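Local structure of fucolectin-related protein (Streptococcus pneumoniae, 2WMF) at residues Pro307-Thr310 against Lys311-Pro315. The protein probably hydrolyses host blood-group carbohydrate antigens, acting as the catalytic module of a family 98 glycoside hydrolase. Numbering follows the deposited sequence.
Sequences PAFT and KGIIP
Ile314 lies against the ring of Phe309, five residues earlier in the same helix, and its side chain can be followed atom by atom. CB starts beside the backbone, 3.4 Å from Phe309 O. CG1, set anti to its own carbonyl carbon (chi1 -71°), passes over one face of the ring, 3.9 Å from the centroid and 14° off the normal, a CH-pi contact. CD1 then runs on to the rim, where it meets CZ of Phe309 at 3.8 Å. The ring reaches this place because its CG stands anti to the backbone N (chi1 -172°), and CD1 of Ile313 meets its edge near the ring plane.

The spacing of five has its cause in the backbone. Lys311 N bonds Pro307 O in an ordinary alpha-helical turn, but Ile313 N reaches back to Ala308 O (2.8 Å) and Ile314 N to Phe309 O (2.9 Å, nearly straight). Pro315, which has no N-H to give, follows with its CD 3.4 Å from Thr310 O. Beyond the turn, Phe299 meets the Phe309 ring edge-to-face, while Leu40 of barrel strand 39-45 touches both isoleucines. A wide pi-type turn followed by a proline kink thus shapes the start of helix 307-322, which follows the eighth strand of the (beta/alpha)8 barrel and packs against its first.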
# COMPACT_ATOMS: atom_id res chain seq x y z
N PRO A 307 1.87 6.22 16.14
CA PRO A 307 0.44 6.06 15.88
C PRO A 307 0.10 5.69 14.43
O PRO A 307 -0.85 4.92 14.19
CB PRO A 307 -0.15 7.41 16.29
CG PRO A 307 0.81 7.87 17.37
CD PRO A 307 2.17 7.48 16.86
N ALA A 308 0.88 6.19 13.48
CA ALA A 308 0.65 5.84 12.04
C ALA A 308 0.79 4.33 11.88
O ALA A 308 -0.03 3.66 11.19
CB ALA A 308 1.64 6.62 11.09
N PHE A 309 1.75 3.77 12.63
CA PHE A 309 1.94 2.30 12.63
C PHE A 309 0.80 1.59 13.38
O PHE A 309 0.10 0.74 12.81
CB PHE A 309 3.31 1.89 13.19
CG PHE A 309 3.63 0.42 13.02
CD1 PHE A 309 3.76 -0.12 11.74
CD2 PHE A 309 3.75 -0.43 14.13
CE1 PHE A 309 4.07 -1.49 11.55
CE2 PHE A 309 4.04 -1.81 13.95
CZ PHE A 309 4.21 -2.31 12.66
N THR A 310 0.64 1.92 14.65
CA THR A 310 -0.30 1.20 15.53
C THR A 310 -1.80 1.36 15.27
O THR A 310 -2.59 0.41 15.47
CB THR A 310 0.01 1.48 17.02
OG1 THR A 310 -0.38 2.82 17.33
CG2 THR A 310 1.48 1.20 17.34
N LYS A 311 -2.17 2.55 14.78
CA LYS A 311 -3.52 2.94 14.56
C LYS A 311 -3.86 3.24 13.10
O LYS A 311 -5.01 3.58 12.81
CB LYS A 311 -3.88 4.14 15.47
CG LYS A 311 -4.09 3.70 16.92
CD LYS A 311 -4.70 4.84 17.80
CE LYS A 311 -5.36 4.38 19.14
NZ LYS A 311 -6.10 5.48 19.92
N GLY A 312 -2.88 3.13 12.19
CA GLY A 312 -3.10 3.31 10.76
C GLY A 312 -2.79 2.03 9.99
O GLY A 312 -3.70 1.39 9.45
N ILE A 313 -1.53 1.62 9.96
CA ILE A 313 -1.12 0.44 9.20
C ILE A 313 -1.63 -0.88 9.82
O ILE A 313 -2.22 -1.75 9.13
CB ILE A 313 0.43 0.41 9.03
CG1 ILE A 313 0.87 1.63 8.17
CG2 ILE A 313 0.93 -0.95 8.49
CD1 ILE A 313 2.35 2.01 8.26
N ILE A 314 -1.36 -1.06 11.10
CA ILE A 314 -1.73 -2.33 11.76
C ILE A 314 -3.23 -2.65 11.65
O ILE A 314 -3.58 -3.78 11.31
CB ILE A 314 -1.17 -2.39 13.22
CG1 ILE A 314 0.34 -2.55 13.14
CG2 ILE A 314 -1.87 -3.53 14.03
CD1 ILE A 314 0.82 -3.92 12.59
N PRO A 315 -4.13 -1.68 11.88
CA PRO A 315 -5.55 -2.06 11.78
C PRO A 315 -5.94 -2.55 10.39
O PRO A 315 -6.70 -3.53 10.26
CB PRO A 315 -6.29 -0.78 12.20
CG PRO A 315 -5.33 -0.13 13.15
CD PRO A 315 -3.98 -0.34 12.49